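Local coordinates for protein putative pyrroline carboxylate reductase (Streptococcus pyogenes, PDB 2AHR) that probably catalyses the NAD(P)H-dependent reduction of 1-pyrroline-5-carboxylate to L-proline, the last step of proline biosynthesis, and binds NADP in a Rossmann-type domain, at residues E[9-14]-E[29-34]; E[71-76]-E[86-91]; E[105-110]-E[134-139]; E[139-144]-E[148-153]. All coordinates share one frame; numbering follows the deposited sequence.

Interaction 1 (E[9-14]-E[29-34]); sequences IGVGKM and LIISGS. With NAP (NADP nicotinamide-adenine-dinucleotide phosphate), chain S.
Ser32, Val11 and Ile9 give up the most surface here, and Ser32 is held by a backbone bond: Gly10 N donates to Ser32 O over 2.8 Å, with an N-H...O angle of 171°. The bond continues a parallel bridge between Ile9 and Ser32, whose CA atoms are 4.9 Å apart; their side chains lie on the same face of the sheet, where Ser32 OG is hydrogen-bonded to His54 ND1. Val11, just past strand 5-9, has its CB directed toward 29-34 and meets Ile31 by one branch, Val11 CG2 to Ile31 CG2 at 3.8 Å, the two side chains crossing at about a right angle. With CG1 of Val11 anti to the backbone N (chi1 -178°), CG2 is the methyl left on the side of Ile31. Helix 36-46 closes over both residues through Ile42.

The contact joins the C-terminal ends of the two strands of a Rossmann beta-alpha-beta unit, strand 5-9, helix 13-22 and strand 28-32; Gly10 and Gly12 are consistent with its GxGxxA-type turn. Gly10 CA lies 3.4 Å from NADP N3A, and Gly12, the N-cap residue, brings its CA equally close to NADP O5B. Met14 N donates to NADP O2N at 3.0 Å, which places this phosphate at the helix N-terminus, where the helix dipole would probably favour it. After the second strand, Ser34 OG donates to NADP O1X at 2.8 Å, gripping the 2'-phosphate, while Ser34 CB packs 3.5 Å from C4A of the adenine.

Interaction 2 (E[71-76]-E[86-91]); sequences QLFETV and IISMAA. With NAP (NADP nicotinamide-adenine-dinucleotide phosphate), chain S.
The backbones of 71-76 and 86-91 stay well apart: the nearest CA pair, Phe73 and Ala90, is separated by 9.1 Å, and the Phe73 ring spans that gap. Phe73 opens helix 73-77, while Ser88 ends strand 86-88 and Ala90 lies in the loop after it. The two elements belong to the Rossmann domain, in the beta-alpha-beta unit formed by strand 63-66, helix 73-77 and strand 86-88.

At the far end of the ring, CZ is the atom that comes closest to both partners. Ser88 OG lies at the ring edge, near its plane, 3.3 Å from Phe73 CZ, whereas Ala90 CB approaches the same CZ obliquely at 3.4 Å. Ser88 OG, anti to the backbone N (chi1 171°), also accepts from Ala90 N in an ST turn, the bond measuring 3.2 Å with an N-H...O angle of 162°. The turn follows the strand and is consistent with the placing of the Ala90 methyl beside the ring, which Leu98 and Phe101 of helix 95-102 also contact.

NADP lies along both segments. Leu72 CD2 meets N7A of the adenine at 3.5 Å, and Val76 CG2 packs near its amino group. From the loop after the strand, Met89 CG approaches the ribose oxygen O4D on the nicotinamide side, and Ala91 N donates to NADP O2D at 3.0 Å, almost perfectly straight at 178°.

Interaction 3 (E[105-110]-E[134-139]); sequences DLPLLR and QELQAR
Pro107 is the first residue of 105-110 to reach the helix: its ring carbon CB lies 3.7 Å from Leu136 CD2, the closest approach between 105-110 and 134-139. The backbones are much farther apart there, with 8.8 Å between the CA atoms of Pro107 and Leu136, so side chains bridge the gap. Leu136 extends across it with CG anti to the backbone N (chi1 -180°), and chi2 (57°) places CD2 as the branch that touches Pro107.

Leu108, next in line, has its CB directed away from the helix. It serves the other side of the sheet, packing against Leu95, Ala99 and Val102 of helix 95-102. Strand 108-112 thus lies between two helical layers, as in the three-layer alpha/beta sandwich of a Rossmann-type domain; helix 134-145 provides one layer and helix 95-102 the other. Strand 108-112 runs parallel to strand 86-88 and antiparallel to strand 122-128, from which the chain passes on to the helix.

Leu109 returns to the face occupied by Pro107. Its CD1 is 4.3 Å from Leu136 CD2, so one methyl of Leu136 serves both residues. The other branch, CD2, sits 4.5 Å from Gln137 CA, a looser approach, and the same distance from Gln137 OE1. Val132 of the preceding loop touches Pro107, Leu109 and Gln137 and adds to this apolar layer. On the helix, Leu136 turns its remaining methyl to a different partner: CD1 lies 3.5 Å above one face of the Arg139 guanidinium, offset toward its rim.

Interaction 4 (E[139-144]-E[148-153]); sequences RVRDLT and GSTFDI
Thr144 OG1 lies 2.6 Å from Thr150 OG1 and 3.0 Å from Arg141 O, one turn back in its own helix. Asp145 OD1 is also hydrogen-bonded to Thr150 OG1, extending the polar cluster beyond the two hydroxyls. The threonine side chains meet at about a right angle. Thr144 OG1 sits over the backbone, flanked by N and C (chi1 55°), where it can face Arg141 O and Thr150 together; Thr150 brings its methyl CG2 within 3.2 Å of Thr144 OG1.

The aliphatic part of Arg141 flanks this polar pair, its CG 4.0 Å from Thr150 CG2. The guanidinium lies in the neighbourhood of Asp152 without touching it: Arg141 NH2 and Asp152 OD1 are 5.9 Å apart.

Helix 134-145 and strand 148-152 are successive elements of a beta-alpha-beta unit that begins with strand 122-128. The helix and strand segments approach to 8.0 Å between axes, their directions 139° apart, as the chain turns back into the last strand of the sheet within this subunit. Near the turn, a water donates to Thr144 O and to Ser149 O, at 2.7 Å each, and so links the helix end to the strand backbone. Gly148 takes a phi of 158°, a conformation open mainly to glycine.

The hydroxyl pair and the bridging water therefore give this short connection a polar tie, and the negative charge of Asp145 would probably favour proton donation from Thr150 OG1 toward it.

How the interactions relate
All four contacts reach one mixed sheet and follow one another along the chain. Interactions 1 and 2, with centres 12 Å apart, lie in the NADP-binding part of the fold, where both touch the same NADP and meet through Met14 CG and Met89 SE. Strands 86-88 and 108-112 are neighbours, which ties interaction 2 to interaction 3 (17 Å between centres) through probable backbone hydrogen bonds between Leu109 and both Ile86 and Ser88. Interactions 3 and 4, 11 Å apart, share Arg139 and helix 134-145, which packs against the sheet; Val140 on that helix also touches Ile87. The sheet thus connects the cofactor site to the strand at its far edge, 148-152, which packs against the second subunit.

Interaction 1 (E[9-14]-E[29-34])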
# COMPACT_ATOMS: atom_id res chain seq x y z
N ILE E 9 -26.97 -36.36 -16.15
CA ILE E 9 -27.93 -35.28 -15.98
C ILE E 9 -27.19 -33.94 -15.90
O ILE E 9 -26.40 -33.71 -14.98
CB ILE E 9 -28.83 -35.50 -14.74
CG1 ILE E 9 -29.67 -36.78 -14.89
CG2 ILE E 9 -29.73 -34.29 -14.50
CD1 ILE E 9 -30.38 -37.22 -13.62
N GLY E 10 -27.47 -33.07 -16.88
CA GLY E 10 -26.73 -31.83 -17.05
C GLY E 10 -25.40 -32.05 -17.74
O GLY E 10 -24.52 -32.73 -17.21
N VAL E 11 -25.27 -31.50 -18.94
CA VAL E 11 -24.05 -31.68 -19.74
C VAL E 11 -23.54 -30.33 -20.22
O VAL E 11 -23.91 -29.82 -21.28
CB VAL E 11 -24.27 -32.66 -20.93
CG1 VAL E 11 -22.97 -32.87 -21.70
CG2 VAL E 11 -24.80 -34.00 -20.43
N GLY E 12 -22.69 -29.74 -19.39
CA GLY E 12 -22.02 -28.51 -19.75
C GLY E 12 -20.58 -28.82 -20.12
O GLY E 12 -20.27 -29.93 -20.57
N LYS E 13 -19.70 -27.85 -19.88
CA LYS E 13 -18.31 -27.97 -20.27
C LYS E 13 -17.59 -29.14 -19.58
O LYS E 13 -16.95 -29.95 -20.25
CB LYS E 13 -17.60 -26.63 -20.07
CG LYS E 13 -18.31 -25.49 -20.82
CD LYS E 13 -17.40 -24.32 -21.14
CE LYS E 13 -17.83 -23.60 -22.43
NZ LYS E 13 -17.33 -24.32 -23.63
N MSE E 14 -17.74 -29.24 -18.26
CA MSE E 14 -17.03 -30.29 -17.51
C MSE E 14 -17.55 -31.70 -17.87
O MSE E 14 -16.76 -32.61 -18.19
CB MSE E 14 -17.05 -30.00 -16.00
CG MSE E 14 -16.01 -30.75 -15.15
SE MSE E 14 -14.28 -30.74 -15.66
CE MSE E 14 -14.20 -32.39 -16.33
N LEU E 29 -24.12 -44.96 -23.03
CA LEU E 29 -24.32 -43.62 -22.49
C LEU E 29 -25.61 -42.98 -22.94
O LEU E 29 -26.04 -43.15 -24.09
CB LEU E 29 -23.11 -42.72 -22.81
CG LEU E 29 -21.71 -43.33 -22.63
CD1 LEU E 29 -20.64 -42.42 -23.20
CD2 LEU E 29 -21.42 -43.69 -21.17
N ILE E 30 -26.24 -42.23 -22.04
CA ILE E 30 -27.42 -41.44 -22.35
C ILE E 30 -27.41 -40.14 -21.53
O ILE E 30 -27.01 -40.14 -20.36
CB ILE E 30 -28.74 -42.26 -22.17
CG1 ILE E 30 -29.98 -41.41 -22.51
CG2 ILE E 30 -28.82 -42.90 -20.77
CD1 ILE E 30 -31.23 -42.22 -23.01
N ILE E 31 -27.83 -39.04 -22.16
CA ILE E 31 -27.75 -37.72 -21.54
C ILE E 31 -29.12 -37.08 -21.32
O ILE E 31 -30.14 -37.59 -21.80
CB ILE E 31 -26.80 -36.76 -22.32
CG1 ILE E 31 -27.25 -36.54 -23.76
CG2 ILE E 31 -25.38 -37.29 -22.30
CD1 ILE E 31 -28.22 -35.39 -23.94
N SER E 32 -29.14 -35.98 -20.57
CA SER E 32 -30.37 -35.27 -20.23
C SER E 32 -30.04 -33.81 -19.86
O SER E 32 -29.37 -33.56 -18.85
CB SER E 32 -31.08 -36.00 -19.09
OG SER E 32 -32.39 -35.52 -18.90
N GLY E 33 -30.52 -32.86 -20.66
CA GLY E 33 -30.14 -31.45 -20.52
C GLY E 33 -31.06 -30.60 -19.66
O GLY E 33 -31.82 -31.13 -18.86
N SER E 34 -30.99 -29.28 -19.83
CA SER E 34 -31.79 -28.32 -19.05
C SER E 34 -33.23 -28.21 -19.54
O SER E 34 -34.13 -27.88 -18.78
CB SER E 34 -31.13 -26.93 -19.04
OG SER E 34 -31.10 -26.35 -20.33
PA NAP S . -21.68 -25.18 -16.90
O1A NAP S . -22.42 -23.91 -16.63
O2A NAP S . -20.76 -25.01 -18.05
O5B NAP S . -22.68 -26.44 -17.14
C5B NAP S . -23.88 -26.61 -16.42
C4B NAP S . -24.90 -27.20 -17.38
O4B NAP S . -26.05 -27.68 -16.69
C3B NAP S . -25.37 -26.17 -18.40
O3B NAP S . -25.06 -26.67 -19.69
C2B NAP S . -26.87 -26.04 -18.20
O2B NAP S . -27.64 -26.04 -19.39
C1B NAP S . -27.20 -27.32 -17.45
N9A NAP S . -28.45 -27.18 -16.66
C8A NAP S . -28.99 -26.04 -16.12
N7A NAP S . -30.15 -26.36 -15.50
C5A NAP S . -30.37 -27.69 -15.64
C6A NAP S . -31.41 -28.52 -15.22
N6A NAP S . -32.62 -27.99 -15.06
N1A NAP S . -31.34 -29.87 -15.52
C2A NAP S . -30.28 -30.38 -16.25
N3A NAP S . -29.27 -29.54 -16.67
C4A NAP S . -29.31 -28.22 -16.37
O3 NAP S . -20.91 -25.65 -15.55
PN NAP S . -19.59 -26.59 -15.54
O1N NAP S . -18.41 -25.67 -15.55
O2N NAP S . -19.67 -27.67 -16.56
O5D NAP S . -19.69 -27.25 -14.07
C5D NAP S . -20.54 -28.34 -13.80
C4D NAP S . -20.10 -29.05 -12.53
O4D NAP S . -18.75 -29.49 -12.63
C3D NAP S . -20.18 -28.14 -11.32
O3D NAP S . -20.86 -28.84 -10.31
C2D NAP S . -18.75 -27.85 -10.90
O2D NAP S . -18.66 -27.75 -9.48
C1D NAP S . -17.98 -29.04 -11.51
N1N NAP S . -16.60 -28.78 -11.98
C2N NAP S . -16.34 -27.89 -13.01
C3N NAP S . -15.03 -27.69 -13.45
C7N NAP S . -14.73 -26.83 -14.65
O7N NAP S . -13.39 -26.75 -15.05
N7N NAP S . -15.72 -26.18 -15.28
C4N NAP S . -13.98 -28.39 -12.85
C5N NAP S . -14.24 -29.29 -11.83
C6N NAP S . -15.56 -29.47 -11.40
P2B NAP S . -27.76 -24.78 -20.40
O1X NAP S . -28.85 -25.10 -21.41
O2X NAP S . -28.17 -23.55 -19.62
O3X NAP S . -26.44 -24.53 -21.11

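Interaction 2 (E[71-76]-E[86-91])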
# COMPACT_ATOMS: atom_id res chain seq x y z
N GLN E 71 -25.35 -25.04 -7.23
CA GLN E 71 -26.47 -24.15 -6.88
C GLN E 71 -27.85 -24.68 -7.29
O GLN E 71 -28.86 -24.15 -6.84
CB GLN E 71 -26.29 -22.75 -7.49
CG GLN E 71 -25.11 -21.95 -6.95
CD GLN E 71 -23.84 -22.13 -7.77
OE1 GLN E 71 -23.67 -23.12 -8.48
NE2 GLN E 71 -22.93 -21.17 -7.66
N LEU E 72 -27.88 -25.71 -8.14
CA LEU E 72 -29.13 -26.27 -8.65
C LEU E 72 -29.45 -27.67 -8.13
O LEU E 72 -30.42 -28.28 -8.57
CB LEU E 72 -29.10 -26.31 -10.18
CG LEU E 72 -29.69 -25.17 -11.00
CD1 LEU E 72 -29.52 -23.79 -10.34
CD2 LEU E 72 -29.09 -25.18 -12.41
N PHE E 73 -28.63 -28.19 -7.22
CA PHE E 73 -28.83 -29.54 -6.68
C PHE E 73 -30.22 -29.75 -6.04
O PHE E 73 -30.94 -30.67 -6.42
CB PHE E 73 -27.69 -29.91 -5.70
CG PHE E 73 -26.54 -30.67 -6.34
CD1 PHE E 73 -25.95 -30.22 -7.53
CD2 PHE E 73 -26.01 -31.82 -5.74
CE1 PHE E 73 -24.89 -30.92 -8.12
CE2 PHE E 73 -24.95 -32.52 -6.31
CZ PHE E 73 -24.40 -32.07 -7.51
N GLU E 74 -30.59 -28.89 -5.10
CA GLU E 74 -31.89 -28.97 -4.42
C GLU E 74 -33.06 -28.89 -5.40
O GLU E 74 -33.86 -29.82 -5.50
CB GLU E 74 -32.00 -27.88 -3.36
CG GLU E 74 -33.23 -27.99 -2.48
CD GLU E 74 -32.99 -27.47 -1.07
OE1 GLU E 74 -33.71 -27.93 -0.15
OE2 GLU E 74 -32.09 -26.63 -0.87
N THR E 75 -33.14 -27.79 -6.14
CA THR E 75 -34.16 -27.58 -7.17
C THR E 75 -34.33 -28.76 -8.14
O THR E 75 -35.45 -29.20 -8.39
CB THR E 75 -33.88 -26.29 -7.96
OG1 THR E 75 -33.99 -25.17 -7.08
CG2 THR E 75 -34.87 -26.11 -9.12
N VAL E 76 -33.21 -29.26 -8.67
CA VAL E 76 -33.27 -30.27 -9.73
C VAL E 76 -33.42 -31.70 -9.20
O VAL E 76 -34.06 -32.52 -9.86
CB VAL E 76 -32.05 -30.16 -10.73
CG1 VAL E 76 -32.12 -31.22 -11.84
CG2 VAL E 76 -31.96 -28.75 -11.35
N ILE E 86 -25.12 -42.97 -7.57
CA ILE E 86 -24.97 -41.68 -8.22
C ILE E 86 -23.56 -41.13 -7.98
O ILE E 86 -23.02 -41.25 -6.88
CB ILE E 86 -26.02 -40.66 -7.70
CG1 ILE E 86 -27.45 -41.18 -7.94
CG2 ILE E 86 -25.86 -39.29 -8.35
CD1 ILE E 86 -28.47 -40.61 -6.96
N ILE E 87 -22.99 -40.53 -9.03
CA ILE E 87 -21.72 -39.81 -8.94
C ILE E 87 -21.97 -38.33 -9.11
O ILE E 87 -22.54 -37.89 -10.13
CB ILE E 87 -20.71 -40.28 -10.02
CG1 ILE E 87 -20.45 -41.79 -9.93
CG2 ILE E 87 -19.40 -39.48 -9.93
CD1 ILE E 87 -19.89 -42.40 -11.24
N SER E 88 -21.55 -37.55 -8.12
CA SER E 88 -21.56 -36.09 -8.20
C SER E 88 -20.18 -35.57 -8.53
O SER E 88 -19.17 -36.01 -7.93
CB SER E 88 -22.06 -35.47 -6.89
OG SER E 88 -21.89 -34.06 -6.85
N MSE E 89 -20.11 -34.63 -9.47
CA MSE E 89 -18.83 -33.96 -9.77
C MSE E 89 -18.75 -32.53 -9.18
O MSE E 89 -17.76 -31.81 -9.38
CB MSE E 89 -18.53 -33.98 -11.28
CG MSE E 89 -19.24 -32.93 -12.13
SE MSE E 89 -18.86 -33.04 -13.94
CE MSE E 89 -19.29 -34.76 -14.20
N ALA E 90 -19.77 -32.16 -8.41
CA ALA E 90 -19.96 -30.79 -7.98
C ALA E 90 -19.04 -30.42 -6.82
O ALA E 90 -18.87 -31.20 -5.88
CB ALA E 90 -21.41 -30.56 -7.57
N ALA E 91 -18.45 -29.23 -6.92
CA ALA E 91 -17.69 -28.62 -5.85
C ALA E 91 -18.59 -28.24 -4.70
O ALA E 91 -19.73 -27.79 -4.90
CB ALA E 91 -16.96 -27.36 -6.37
PA NAP S . -21.68 -25.18 -16.90
O1A NAP S . -22.42 -23.91 -16.63
O2A NAP S . -20.76 -25.01 -18.05
O5B NAP S . -22.68 -26.44 -17.14
C5B NAP S . -23.88 -26.61 -16.42
C4B NAP S . -24.90 -27.20 -17.38
O4B NAP S . -26.05 -27.68 -16.69
C3B NAP S . -25.37 -26.17 -18.40
O3B NAP S . -25.06 -26.67 -19.69
C2B NAP S . -26.87 -26.04 -18.20
O2B NAP S . -27.64 -26.04 -19.39
C1B NAP S . -27.20 -27.32 -17.45
N9A NAP S . -28.45 -27.18 -16.66
C8A NAP S . -28.99 -26.04 -16.12
N7A NAP S . -30.15 -26.36 -15.50
C5A NAP S . -30.37 -27.69 -15.64
C6A NAP S . -31.41 -28.52 -15.22
N6A NAP S . -32.62 -27.99 -15.06
N1A NAP S . -31.34 -29.87 -15.52
C2A NAP S . -30.28 -30.38 -16.25
N3A NAP S . -29.27 -29.54 -16.67
C4A NAP S . -29.31 -28.22 -16.37
O3 NAP S . -20.91 -25.65 -15.55
PN NAP S . -19.59 -26.59 -15.54
O1N NAP S . -18.41 -25.67 -15.55
O2N NAP S . -19.67 -27.67 -16.56
O5D NAP S . -19.69 -27.25 -14.07
C5D NAP S . -20.54 -28.34 -13.80
C4D NAP S . -20.10 -29.05 -12.53
O4D NAP S . -18.75 -29.49 -12.63
C3D NAP S . -20.18 -28.14 -11.32
O3D NAP S . -20.86 -28.84 -10.31
C2D NAP S . -18.75 -27.85 -10.90
O2D NAP S . -18.66 -27.75 -9.48
C1D NAP S . -17.98 -29.04 -11.51
N1N NAP S . -16.60 -28.78 -11.98
C2N NAP S . -16.34 -27.89 -13.01
C3N NAP S . -15.03 -27.69 -13.45
C7N NAP S . -14.73 -26.83 -14.65
O7N NAP S . -13.39 -26.75 -15.05
N7N NAP S . -15.72 -26.18 -15.28
C4N NAP S . -13.98 -28.39 -12.85
C5N NAP S . -14.24 -29.29 -11.83
C6N NAP S . -15.56 -29.47 -11.40
P2B NAP S . -27.76 -24.78 -20.40
O1X NAP S . -28.85 -25.10 -21.41
O2X NAP S . -28.17 -23.55 -19.62
O3X NAP S . -26.44 -24.53 -21.11

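Interaction 3 (E[105-110]-E[134-139])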
# COMPACT_ATOMS: atom_id res chain seq x y z
N ASP E 105 -30.66 -44.47 1.06
CA ASP E 105 -30.46 -45.87 0.68
C ASP E 105 -29.62 -46.05 -0.59
O ASP E 105 -29.52 -47.15 -1.11
CB ASP E 105 -31.81 -46.60 0.56
CG ASP E 105 -32.75 -45.94 -0.45
OD1 ASP E 105 -32.59 -44.73 -0.75
OD2 ASP E 105 -33.65 -46.65 -0.95
N LEU E 106 -28.99 -44.98 -1.06
CA LEU E 106 -28.18 -45.04 -2.29
C LEU E 106 -26.67 -44.99 -2.03
O LEU E 106 -26.20 -44.18 -1.23
CB LEU E 106 -28.60 -43.95 -3.27
CG LEU E 106 -30.07 -44.04 -3.69
CD1 LEU E 106 -30.52 -42.79 -4.43
CD2 LEU E 106 -30.35 -45.31 -4.52
N PRO E 107 -25.91 -45.88 -2.70
CA PRO E 107 -24.46 -45.68 -2.72
C PRO E 107 -24.17 -44.40 -3.49
O PRO E 107 -24.68 -44.22 -4.59
CB PRO E 107 -23.94 -46.92 -3.49
CG PRO E 107 -25.09 -47.95 -3.38
CD PRO E 107 -26.32 -47.09 -3.44
N LEU E 108 -23.41 -43.49 -2.89
CA LEU E 108 -23.11 -42.20 -3.53
C LEU E 108 -21.62 -41.96 -3.57
O LEU E 108 -20.88 -42.26 -2.60
CB LEU E 108 -23.82 -41.04 -2.82
CG LEU E 108 -25.34 -41.09 -2.61
CD1 LEU E 108 -25.75 -40.10 -1.54
CD2 LEU E 108 -26.13 -40.85 -3.91
N LEU E 109 -21.18 -41.42 -4.70
CA LEU E 109 -19.76 -41.13 -4.91
C LEU E 109 -19.54 -39.70 -5.32
O LEU E 109 -20.38 -39.10 -6.01
CB LEU E 109 -19.14 -42.07 -5.95
CG LEU E 109 -19.18 -43.56 -5.58
CD1 LEU E 109 -20.34 -44.24 -6.31
CD2 LEU E 109 -17.86 -44.23 -5.86
N ARG E 110 -18.40 -39.16 -4.90
CA ARG E 110 -17.95 -37.86 -5.37
C ARG E 110 -16.66 -37.96 -6.17
O ARG E 110 -15.72 -38.66 -5.76
CB ARG E 110 -17.73 -36.88 -4.20
CG ARG E 110 -18.97 -36.24 -3.65
CD ARG E 110 -18.59 -35.23 -2.55
NE ARG E 110 -18.08 -33.97 -3.09
CZ ARG E 110 -17.57 -32.99 -2.34
NH1 ARG E 110 -17.49 -33.12 -1.02
NH2 ARG E 110 -17.15 -31.87 -2.91
N GLN E 134 -16.32 -52.08 -2.16
CA GLN E 134 -15.02 -52.19 -2.84
C GLN E 134 -15.17 -52.33 -4.34
O GLN E 134 -14.44 -51.69 -5.10
CB GLN E 134 -14.24 -53.41 -2.35
CG GLN E 134 -14.08 -53.53 -0.84
CD GLN E 134 -12.99 -52.64 -0.28
OE1 GLN E 134 -13.07 -51.41 -0.37
NE2 GLN E 134 -11.96 -53.25 0.31
N GLU E 135 -16.09 -53.19 -4.76
CA GLU E 135 -16.26 -53.50 -6.17
C GLU E 135 -16.82 -52.31 -6.94
O GLU E 135 -16.38 -52.03 -8.05
CB GLU E 135 -17.16 -54.74 -6.34
CG GLU E 135 -16.61 -55.99 -5.65
CD GLU E 135 -17.23 -57.27 -6.16
OE1 GLU E 135 -18.48 -57.37 -6.18
OE2 GLU E 135 -16.47 -58.19 -6.54
N LEU E 136 -17.78 -51.62 -6.33
CA LEU E 136 -18.38 -50.45 -6.94
C LEU E 136 -17.38 -49.30 -7.06
O LEU E 136 -17.34 -48.62 -8.08
CB LEU E 136 -19.63 -49.99 -6.17
CG LEU E 136 -20.35 -48.75 -6.74
CD1 LEU E 136 -20.76 -48.93 -8.19
CD2 LEU E 136 -21.54 -48.32 -5.89
N GLN E 137 -16.56 -49.09 -6.02
CA GLN E 137 -15.54 -48.04 -6.05
C GLN E 137 -14.54 -48.32 -7.17
O GLN E 137 -14.16 -47.41 -7.92
CB GLN E 137 -14.86 -47.87 -4.68
CG GLN E 137 -13.81 -46.75 -4.65
CD GLN E 137 -13.94 -45.82 -3.45
OE1 GLN E 137 -14.98 -45.75 -2.80
NE2 GLN E 137 -12.87 -45.06 -3.17
N ALA E 138 -14.15 -49.59 -7.30
CA ALA E 138 -13.24 -50.06 -8.35
C ALA E 138 -13.83 -49.89 -9.76
O ALA E 138 -13.11 -49.51 -10.70
CB ALA E 138 -12.86 -51.51 -8.10
N ARG E 139 -15.13 -50.14 -9.90
CA ARG E 139 -15.82 -49.92 -11.17
C ARG E 139 -15.85 -48.44 -11.55
O ARG E 139 -15.67 -48.08 -12.72
CB ARG E 139 -17.24 -50.49 -11.13
CG ARG E 139 -17.37 -51.87 -11.77
CD ARG E 139 -18.50 -52.69 -11.17
NE ARG E 139 -19.80 -52.01 -11.20
CZ ARG E 139 -20.73 -52.13 -10.24
NH1 ARG E 139 -20.51 -52.88 -9.16
NH2 ARG E 139 -21.88 -51.48 -10.36

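Interaction 4 (E[139-144]-E[148-153])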
# COMPACT_ATOMS: atom_id res chain seq x y z
N ARG E 139 -15.13 -50.14 -9.90
CA ARG E 139 -15.82 -49.92 -11.17
C ARG E 139 -15.85 -48.44 -11.55
O ARG E 139 -15.67 -48.08 -12.72
CB ARG E 139 -17.24 -50.49 -11.13
CG ARG E 139 -17.37 -51.87 -11.77
CD ARG E 139 -18.50 -52.69 -11.17
NE ARG E 139 -19.80 -52.01 -11.20
CZ ARG E 139 -20.73 -52.13 -10.24
NH1 ARG E 139 -20.51 -52.88 -9.16
NH2 ARG E 139 -21.88 -51.48 -10.36
N VAL E 140 -16.06 -47.58 -10.56
CA VAL E 140 -16.06 -46.14 -10.78
C VAL E 140 -14.63 -45.62 -11.00
O VAL E 140 -14.43 -44.74 -11.84
CB VAL E 140 -16.81 -45.38 -9.65
CG1 VAL E 140 -16.67 -43.86 -9.81
CG2 VAL E 140 -18.29 -45.78 -9.65
N ARG E 141 -13.65 -46.19 -10.30
CA ARG E 141 -12.26 -45.88 -10.55
C ARG E 141 -11.86 -46.20 -12.00
O ARG E 141 -11.07 -45.48 -12.60
CB ARG E 141 -11.34 -46.60 -9.56
CG ARG E 141 -9.88 -46.15 -9.66
CD ARG E 141 -8.94 -46.90 -8.73
NE ARG E 141 -9.38 -46.82 -7.33
CZ ARG E 141 -9.83 -47.85 -6.61
NH1 ARG E 141 -9.91 -49.07 -7.14
NH2 ARG E 141 -10.21 -47.65 -5.35
N ASP E 142 -12.42 -47.28 -12.56
CA ASP E 142 -12.24 -47.58 -13.98
C ASP E 142 -12.74 -46.46 -14.88
O ASP E 142 -12.11 -46.15 -15.90
CB ASP E 142 -12.96 -48.88 -14.36
CG ASP E 142 -12.24 -50.10 -13.87
OD1 ASP E 142 -10.99 -50.06 -13.83
OD2 ASP E 142 -12.91 -51.11 -13.54
N LEU E 143 -13.90 -45.90 -14.52
CA LEU E 143 -14.48 -44.75 -15.21
C LEU E 143 -13.59 -43.51 -15.15
O LEU E 143 -13.37 -42.83 -16.17
CB LEU E 143 -15.83 -44.41 -14.57
CG LEU E 143 -17.13 -45.01 -15.12
CD1 LEU E 143 -16.92 -46.32 -15.86
CD2 LEU E 143 -18.15 -45.15 -14.01
N THR E 144 -13.08 -43.20 -13.96
CA THR E 144 -12.25 -42.02 -13.80
C THR E 144 -10.92 -42.21 -14.51
O THR E 144 -10.39 -41.26 -15.10
CB THR E 144 -12.07 -41.59 -12.32
OG1 THR E 144 -11.55 -42.68 -11.55
CG2 THR E 144 -13.38 -41.14 -11.73
N GLY E 148 -8.24 -39.71 -17.24
CA GLY E 148 -7.07 -39.19 -16.54
C GLY E 148 -6.58 -40.14 -15.47
O GLY E 148 -6.73 -41.34 -15.59
N SER E 149 -5.99 -39.59 -14.41
CA SER E 149 -5.60 -40.36 -13.24
C SER E 149 -6.63 -40.18 -12.12
O SER E 149 -7.51 -39.28 -12.19
CB SER E 149 -4.22 -39.92 -12.76
OG SER E 149 -3.24 -40.26 -13.73
N THR E 150 -6.54 -41.04 -11.11
CA THR E 150 -7.51 -41.05 -10.02
C THR E 150 -6.79 -41.02 -8.68
O THR E 150 -5.86 -41.79 -8.44
CB THR E 150 -8.43 -42.27 -10.10
OG1 THR E 150 -9.00 -42.34 -11.41
CG2 THR E 150 -9.58 -42.16 -9.06
N PHE E 151 -7.23 -40.10 -7.81
CA PHE E 151 -6.67 -39.99 -6.47
C PHE E 151 -7.69 -40.43 -5.42
O PHE E 151 -8.84 -39.98 -5.43
CB PHE E 151 -6.21 -38.56 -6.18
CG PHE E 151 -4.97 -38.14 -6.94
CD1 PHE E 151 -3.71 -38.18 -6.33
CD2 PHE E 151 -5.06 -37.70 -8.26
CE1 PHE E 151 -2.56 -37.78 -7.03
CE2 PHE E 151 -3.92 -37.30 -8.97
CZ PHE E 151 -2.67 -37.33 -8.34
N ASP E 152 -7.24 -41.31 -4.52
CA ASP E 152 -8.05 -41.78 -3.39
C ASP E 152 -7.93 -40.74 -2.27
O ASP E 152 -6.95 -40.74 -1.52
CB ASP E 152 -7.53 -43.16 -2.93
CG ASP E 152 -8.20 -43.68 -1.65
OD1 ASP E 152 -7.63 -44.62 -1.03
OD2 ASP E 152 -9.28 -43.17 -1.23
N ILE E 153 -8.92 -39.85 -2.19
CA ILE E 153 -8.85 -38.67 -1.32
C ILE E 153 -9.97 -38.75 -0.27
O ILE E 153 -11.11 -39.09 -0.61
CB ILE E 153 -8.99 -37.37 -2.21
CG1 ILE E 153 -7.84 -37.28 -3.24
CG2 ILE E 153 -9.10 -36.08 -1.40
CD1 ILE E 153 -6.44 -37.12 -2.66
O HOH W 1 -9.43 -38.92 -14.07